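Local coordinates for binding domain (Hc) of Paraclostridial Mosquitocidal Protein 1 (PDB 6HOX) that targets host nerve cells as the receptor-binding part of a clostridial neurotoxin directed at Anopheles mosquitoes, at residues Ile304-Lys310 and Glu440-Glu446; Glu255-Tyr259 and Lys327-Asp333. All blocks are in the same frame, centred on the assembly; numbering follows the deposited sequence.

Interaction 1. Residues Ile304-Lys310 and Glu440-Glu446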
loop_
_atom_site.group_PDB
_atom_site.type_symbol
_atom_site.label_atom_id
_atom_site.label_comp_id
_atom_site.label_asym_id
_atom_site.label_seq_id
_atom_site.Cartn_x
_atom_site.Cartn_y
_atom_site.Cartn_z
ATOM N N ILE A 304 17.678 0.092 -0.096
ATOM C CA ILE A 304 16.386 -0.489 -0.393
ATOM C C ILE A 304 16.495 -2.004 -0.239
ATOM O O ILE A 304 17.457 -2.605 -0.718
ATOM C CB ILE A 304 15.928 -0.064 -1.801
ATOM C CG1 ILE A 304 15.903 1.464 -1.909
ATOM C CG2 ILE A 304 14.591 -0.708 -2.173
ATOM C CD1 ILE A 304 14.979 2.002 -2.961
ATOM N N PRO A 305 15.518 -2.667 0.429
ATOM C CA PRO A 305 15.528 -4.123 0.548
ATOM C C PRO A 305 15.142 -4.755 -0.785
ATOM O O PRO A 305 14.262 -4.244 -1.489
ATOM C CB PRO A 305 14.450 -4.418 1.595
ATOM C CG PRO A 305 13.467 -3.280 1.384
ATOM C CD PRO A 305 14.344 -2.076 1.086
ATOM N N TYR A 306 15.802 -5.859 -1.112
ATOM C CA TYR A 306 15.366 -6.708 -2.189
ATOM C C TYR A 306 14.072 -7.412 -1.764
ATOM O O TYR A 306 13.976 -7.884 -0.635
ATOM C CB TYR A 306 16.429 -7.761 -2.528
ATOM C CG TYR A 306 17.566 -7.265 -3.378
ATOM C CD1 TYR A 306 17.460 -7.236 -4.754
ATOM C CD2 TYR A 306 18.754 -6.836 -2.800
ATOM C CE1 TYR A 306 18.500 -6.769 -5.540
ATOM C CE2 TYR A 306 19.810 -6.383 -3.570
ATOM C CZ TYR A 306 19.680 -6.347 -4.947
ATOM O OH TYR A 306 20.702 -5.875 -5.719
ATOM N N LEU A 307 13.107 -7.507 -2.687
ATOM C CA LEU A 307 11.873 -8.272 -2.466
ATOM C C LEU A 307 11.815 -9.501 -3.375
ATOM O O LEU A 307 11.173 -10.484 -3.011
ATOM C CB LEU A 307 10.645 -7.398 -2.751
ATOM C CG LEU A 307 10.542 -6.088 -1.973
ATOM C CD1 LEU A 307 9.278 -5.356 -2.360
ATOM C CD2 LEU A 307 10.584 -6.320 -0.481
ATOM N N TYR A 308 12.402 -9.413 -4.577
ATOM C CA TYR A 308 12.266 -10.466 -5.597
ATOM C C TYR A 308 13.488 -11.415 -5.587
ATOM O O TYR A 308 13.348 -12.604 -5.902
ATOM C CB TYR A 308 12.101 -9.873 -7.000
ATOM C CG TYR A 308 11.083 -8.769 -7.217
ATOM C CD1 TYR A 308 9.932 -8.631 -6.450
ATOM C CD2 TYR A 308 11.257 -7.875 -8.263
ATOM C CE1 TYR A 308 9.015 -7.608 -6.690
ATOM C CE2 TYR A 308 10.347 -6.864 -8.527
ATOM C CZ TYR A 308 9.210 -6.735 -7.749
ATOM O OH TYR A 308 8.331 -5.731 -8.034
ATOM N N HIS A 309 14.682 -10.875 -5.291
ATOM C CA HIS A 309 15.978 -11.613 -5.224
ATOM C C HIS A 309 16.221 -12.415 -6.509
ATOM O O HIS A 309 16.549 -13.603 -6.461
ATOM C CB HIS A 309 16.035 -12.525 -3.992
ATOM C CG HIS A 309 15.717 -11.827 -2.711
ATOM N ND1 HIS A 309 16.647 -11.082 -2.031
ATOM C CD2 HIS A 309 14.558 -11.722 -2.017
ATOM C CE1 HIS A 309 16.092 -10.579 -0.948
ATOM N NE2 HIS A 309 14.803 -10.949 -0.923
ATOM N N LYS A 310 16.063 -11.758 -7.661
ATOM C CA LYS A 310 16.221 -12.424 -8.953
ATOM C C LYS A 310 17.665 -12.919 -9.090
ATOM O O LYS A 310 18.599 -12.289 -8.612
ATOM C CB LYS A 310 15.786 -11.483 -10.077
ATOM C CG LYS A 310 14.311 -11.114 -10.010
ATOM C CD LYS A 310 13.715 -10.657 -11.319
ATOM C CE LYS A 310 12.314 -11.186 -11.541
ATOM N NZ LYS A 310 11.759 -10.705 -12.829
ATOM N N GLU A 440 5.556 -9.502 -8.032
ATOM C CA GLU A 440 6.291 -8.580 -8.888
ATOM C C GLU A 440 5.316 -7.549 -9.475
ATOM O O GLU A 440 4.212 -7.886 -9.875
ATOM C CB GLU A 440 7.014 -9.378 -9.975
ATOM C CG GLU A 440 7.913 -8.538 -10.862
ATOM C CD GLU A 440 9.117 -9.267 -11.448
ATOM O OE1 GLU A 440 9.243 -10.503 -11.217
ATOM O OE2 GLU A 440 9.937 -8.593 -12.129
ATOM N N ASP A 441 5.741 -6.288 -9.514
ATOM C CA ASP A 441 4.959 -5.185 -10.057
ATOM C C ASP A 441 5.917 -4.231 -10.779
ATOM O O ASP A 441 7.027 -3.974 -10.341
ATOM C CB ASP A 441 4.180 -4.443 -8.953
ATOM C CG ASP A 441 3.345 -3.274 -9.456
ATOM O OD1 ASP A 441 2.276 -3.531 -10.022
ATOM O OD2 ASP A 441 3.778 -2.118 -9.297
ATOM N N GLU A 442 5.448 -3.677 -11.885
ATOM C CA GLU A 442 6.212 -2.750 -12.714
ATOM C C GLU A 442 6.710 -1.559 -11.885
ATOM O O GLU A 442 7.735 -0.951 -12.200
ATOM C CB GLU A 442 5.307 -2.308 -13.867
ATOM C CG GLU A 442 5.984 -1.383 -14.850
ATOM C CD GLU A 442 5.070 -0.858 -15.941
ATOM O OE1 GLU A 442 3.952 -1.406 -16.115
ATOM O OE2 GLU A 442 5.470 0.110 -16.597
ATOM N N GLY A 443 5.981 -1.197 -10.825
ATOM C CA GLY A 443 6.329 -0.027 -10.005
ATOM C C GLY A 443 7.397 -0.294 -8.951
ATOM O O GLY A 443 7.702 0.570 -8.149
ATOM N N TRP A 444 7.936 -1.504 -8.915
ATOM C CA TRP A 444 9.062 -1.837 -8.055
ATOM C C TRP A 444 10.084 -2.647 -8.860
ATOM O O TRP A 444 9.858 -3.824 -9.148
ATOM C CB TRP A 444 8.582 -2.594 -6.817
ATOM C CG TRP A 444 9.699 -2.938 -5.886
ATOM C CD1 TRP A 444 10.711 -3.824 -6.116
ATOM C CD2 TRP A 444 9.917 -2.403 -4.572
ATOM N NE1 TRP A 444 11.555 -3.857 -5.047
ATOM C CE2 TRP A 444 11.090 -3.006 -4.075
ATOM C CE3 TRP A 444 9.251 -1.473 -3.771
ATOM C CZ2 TRP A 444 11.583 -2.739 -2.801
ATOM C CZ3 TRP A 444 9.739 -1.199 -2.511
ATOM C CH2 TRP A 444 10.887 -1.832 -2.028
ATOM N N LYS A 445 11.167 -1.972 -9.245
ATOM C CA LYS A 445 12.222 -2.522 -10.077
ATOM C C LYS A 445 13.460 -2.713 -9.209
ATOM O O LYS A 445 13.779 -1.852 -8.374
ATOM C CB LYS A 445 12.602 -1.572 -11.216
ATOM C CG LYS A 445 11.469 -1.193 -12.155
ATOM C CD LYS A 445 11.048 -2.308 -13.086
ATOM C CE LYS A 445 10.408 -1.787 -14.360
ATOM N NZ LYS A 445 10.465 -2.793 -15.448
ATOM N N GLU A 446 14.156 -3.825 -9.426
ATOM C CA GLU A 446 15.410 -4.079 -8.720
ATOM C C GLU A 446 16.288 -5.011 -9.559
ATOM O O GLU A 446 15.950 -5.377 -10.683
ATOM C CB GLU A 446 15.120 -4.671 -7.335
ATOM C CG GLU A 446 14.121 -5.812 -7.354
ATOM C CD GLU A 446 14.020 -6.582 -6.051
ATOM O OE1 GLU A 446 13.538 -6.009 -5.050
ATOM O OE2 GLU A 446 14.429 -7.760 -6.034
ATOM O OXT GLU A 446 17.356 -5.401 -9.114
HETATM O O HOH W 1 15.918 -8.950 -7.695
#

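Interaction 2. Residues Glu255-Tyr259 and Lys327-Asp333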
loop_
_atom_site.group_PDB
_atom_site.type_symbol
_atom_site.label_atom_id
_atom_site.label_comp_id
_atom_site.label_asym_id
_atom_site.label_seq_id
_atom_site.Cartn_x
_atom_site.Cartn_y
_atom_site.Cartn_z
ATOM N N GLU A 255 -3.155 -4.554 -2.068
ATOM C CA GLU A 255 -4.148 -5.172 -2.950
ATOM C C GLU A 255 -4.642 -6.477 -2.335
ATOM O O GLU A 255 -4.028 -7.016 -1.422
ATOM C CB GLU A 255 -3.561 -5.332 -4.350
ATOM C CG GLU A 255 -3.055 -4.000 -4.880
ATOM C CD GLU A 255 -2.965 -3.899 -6.389
ATOM O OE1 GLU A 255 -2.769 -4.935 -7.045
ATOM O OE2 GLU A 255 -3.074 -2.774 -6.896
ATOM N N PRO A 256 -5.837 -6.964 -2.724
ATOM C CA PRO A 256 -6.392 -8.169 -2.108
ATOM C C PRO A 256 -5.437 -9.367 -2.240
ATOM O O PRO A 256 -4.841 -9.571 -3.291
ATOM C CB PRO A 256 -7.704 -8.378 -2.866
ATOM C CG PRO A 256 -8.074 -6.984 -3.337
ATOM C CD PRO A 256 -6.748 -6.353 -3.707
ATOM N N LEU A 257 -5.273 -10.118 -1.143
ATOM C CA LEU A 257 -4.432 -11.300 -1.119
ATOM C C LEU A 257 -5.165 -12.403 -1.899
ATOM O O LEU A 257 -6.369 -12.549 -1.761
ATOM C CB LEU A 257 -4.179 -11.692 0.338
ATOM C CG LEU A 257 -3.163 -12.816 0.563
ATOM C CD1 LEU A 257 -1.764 -12.384 0.139
ATOM C CD2 LEU A 257 -3.157 -13.249 2.023
ATOM N N GLU A 258 -4.457 -13.164 -2.729
ATOM C CA GLU A 258 -5.138 -14.160 -3.587
ATOM C C GLU A 258 -4.604 -15.573 -3.369
ATOM O O GLU A 258 -3.446 -15.760 -3.027
ATOM C CB GLU A 258 -4.963 -13.846 -5.070
ATOM C CG GLU A 258 -5.513 -12.489 -5.483
ATOM C CD GLU A 258 -5.327 -12.199 -6.965
ATOM O OE1 GLU A 258 -5.219 -13.177 -7.760
ATOM O OE2 GLU A 258 -5.297 -11.001 -7.325
ATOM N N TYR A 259 -5.467 -16.544 -3.683
ATOM C CA TYR A 259 -5.117 -17.940 -3.775
ATOM C C TYR A 259 -4.498 -18.226 -5.142
ATOM O O TYR A 259 -4.808 -17.567 -6.124
ATOM C CB TYR A 259 -6.346 -18.834 -3.596
ATOM C CG TYR A 259 -6.905 -18.861 -2.201
ATOM C CD1 TYR A 259 -6.172 -19.427 -1.176
ATOM C CD2 TYR A 259 -8.162 -18.343 -1.903
ATOM C CE1 TYR A 259 -6.656 -19.472 0.118
ATOM C CE2 TYR A 259 -8.655 -18.371 -0.604
ATOM C CZ TYR A 259 -7.898 -18.945 0.407
ATOM O OH TYR A 259 -8.362 -19.048 1.686
ATOM N N LYS A 327 -11.202 -16.089 -5.566
ATOM C CA LYS A 327 -9.765 -16.049 -5.639
ATOM C C LYS A 327 -9.162 -15.381 -4.395
ATOM O O LYS A 327 -7.940 -15.401 -4.229
ATOM C CB LYS A 327 -9.313 -15.319 -6.907
ATOM C CG LYS A 327 -9.391 -13.805 -6.879
ATOM C CD LYS A 327 -8.716 -13.181 -8.073
ATOM C CE LYS A 327 -8.623 -11.672 -7.978
ATOM N NZ LYS A 327 -7.790 -11.122 -9.079
ATOM N N TYR A 328 -9.998 -14.819 -3.520
ATOM C CA TYR A 328 -9.502 -13.950 -2.456
ATOM C C TYR A 328 -9.321 -14.728 -1.164
ATOM O O TYR A 328 -10.152 -15.550 -0.845
ATOM C CB TYR A 328 -10.455 -12.788 -2.213
ATOM C CG TYR A 328 -10.604 -11.917 -3.426
ATOM C CD1 TYR A 328 -9.539 -11.172 -3.889
ATOM C CD2 TYR A 328 -11.787 -11.878 -4.134
ATOM C CE1 TYR A 328 -9.663 -10.357 -4.997
ATOM C CE2 TYR A 328 -11.926 -11.082 -5.253
ATOM C CZ TYR A 328 -10.861 -10.316 -5.683
ATOM O OH TYR A 328 -10.971 -9.522 -6.789
ATOM N N VAL A 329 -8.246 -14.396 -0.437
ATOM C CA VAL A 329 -7.974 -14.942 0.871
ATOM C C VAL A 329 -8.649 -14.039 1.889
ATOM O O VAL A 329 -8.466 -12.839 1.860
ATOM C CB VAL A 329 -6.469 -15.060 1.160
ATOM C CG1 VAL A 329 -6.214 -15.777 2.481
ATOM C CG2 VAL A 329 -5.744 -15.741 0.021
ATOM N N ARG A 330 -9.442 -14.650 2.773
ATOM C CA ARG A 330 -10.105 -13.939 3.837
ATOM C C ARG A 330 -9.568 -14.389 5.193
ATOM O O ARG A 330 -9.120 -15.529 5.384
ATOM C CB ARG A 330 -11.621 -14.133 3.741
ATOM C CG ARG A 330 -12.229 -13.462 2.515
ATOM C CD ARG A 330 -13.702 -13.764 2.368
ATOM N NE ARG A 330 -14.272 -13.125 1.182
ATOM C CZ ARG A 330 -14.114 -13.535 -0.071
ATOM N NH1 ARG A 330 -13.487 -14.666 -0.351
ATOM N NH2 ARG A 330 -14.567 -12.781 -1.057
ATOM N N LYS A 331 -9.617 -13.434 6.118
ATOM C CA LYS A 331 -9.311 -13.583 7.514
ATOM C C LYS A 331 -9.972 -14.856 8.057
ATOM O O LYS A 331 -11.159 -15.020 7.899
ATOM C CB LYS A 331 -9.859 -12.332 8.214
ATOM C CG LYS A 331 -9.566 -12.225 9.690
ATOM C CD LYS A 331 -10.433 -11.213 10.410
ATOM C CE LYS A 331 -10.372 -9.822 9.835
ATOM N NZ LYS A 331 -11.040 -8.857 10.739
ATOM N N ASN A 332 -9.155 -15.745 8.636
ATOM C CA ASN A 332 -9.518 -17.003 9.283
ATOM C C ASN A 332 -9.676 -18.171 8.304
ATOM O O ASN A 332 -10.088 -19.253 8.723
ATOM C CB ASN A 332 -10.762 -16.907 10.165
ATOM C CG ASN A 332 -10.621 -15.891 11.276
ATOM O OD1 ASN A 332 -11.605 -15.259 11.649
ATOM N ND2 ASN A 332 -9.413 -15.725 11.801
ATOM N N ASP A 333 -9.277 -18.002 7.045
ATOM C CA ASP A 333 -9.304 -19.116 6.088
ATOM C C ASP A 333 -8.220 -20.126 6.462
ATOM O O ASP A 333 -7.130 -19.731 6.851
ATOM C CB ASP A 333 -9.048 -18.658 4.653
ATOM C CG ASP A 333 -10.242 -17.999 3.980
ATOM O OD1 ASP A 333 -11.337 -17.989 4.591
ATOM O OD2 ASP A 333 -10.061 -17.518 2.833
#

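Interaction 1. Residues Ile304-Lys310 and Glu440-Glu446
E446 and Y308 meet through two different first torsions. CG of E446 sits between its backbone N and carbonyl carbon (chi1 48°), and the chain runs extended to the loop 306-309. CG of Y308 lies anti to its carbonyl carbon (chi1 -49°), sending the ring toward 440-446. The E446 carboxylate is gripped at both oxygens. E446 OE1 takes L307 N on its syn lone pair at 2.8 Å and W444 NE1 on the anti side. E446 OE2 takes Y308 N at 3.0 Å from above the carboxylate plane and H309 N nearly along the C-O bond. A water links E446 OE2 to K310 N. Y308 OH donates to W444 O at 2.7 Å. Y308 OH accepts from D441 N at 3.0 Å. E440 CG lies over a Y308 face. The edge of the W444 five-membered ring meets a Y308 face in an offset edge-to-face pair, planes at 61°. L307 CD1 sits over the six-membered ring of W444, 3.6 Å from its centroid. K310 NZ salt-bridges E440 OE2 at 2.9 Å. Four N-H groups and a water would favour the anionic form of the E446 side chain and fix its rotation, tying the chain end to 306-310.

Interaction 2. Residues Glu255-Tyr259 and Lys327-Asp333
Y259 and V329 cross at about a right angle. CG2 of V329 stands over the centre of the Y259 ring, 3.7 Å from its centroid and almost on the ring normal. The chi1 of Y259 (-70°) puts CG anti to its carbonyl carbon, and the ring reaches on past V329 to D333. There Y259 OH donates to D333 OD2 at 2.6 Å. The ring and carboxylate planes are only 16° apart, but the bond arrives on the anti side and out of the carboxylate plane. R330 N donates to D333 OD2 from the opposite face of the carboxylate at 2.9 Å. OD2 thus joins the Y259 hydroxyl to the type II turn from R330 to D333.

L257 crosses V329 obliquely, with CD2 3.9 Å from V329 CB. P256 and Y328 lie side by side and point the same way, with P256 CB 3.5 Å from Y328 CD1. The extended side chains of E258 and K327 cross obliquely and end in a salt bridge, whose bond from K327 NZ to E258 OE2 is weak at 3.1 Å. The backbones form a single antiparallel bridge, with E258 and Y328 as the non-hydrogen-bonded pair. V329 N donates to L257 O at 2.9 Å, and Y259 N donates to K327 O at 2.8 Å.

The contact joins the loop before strand 263-267 to the loop that leads into strand 333-339. L257 and V329 both touch L372 of strand 369-373. L257 and Y259 also pack on I319 of strand 316-320, and N321 is a further partner of the Y259 hydroxyl.

How the interactions relate
The centres of interactions 1 and 2 lie about 22 Å apart, and their nearest atoms are about 6 Å apart without touching. Along the chain the order is 255-259, 304-310, 327-333, 440-446, so the two contacts cross. All four segments belong to the C-terminal, trefoil-type receptor-binding region. Strand 263-267 relates them: it follows 255-259 and pairs with 435-438, the strand before 440-446, and with 316-320. Interaction 1 meets several residues of the N-terminal receptor-binding region: R99 makes a cation-pi contact with W444, and R220 and N164 bind D441. Segment 255-259 reaches that region through E255, which bonds W166. This is consistent with interaction 1 lying at the junction and interaction 2 belonging mainly to the trefoil part.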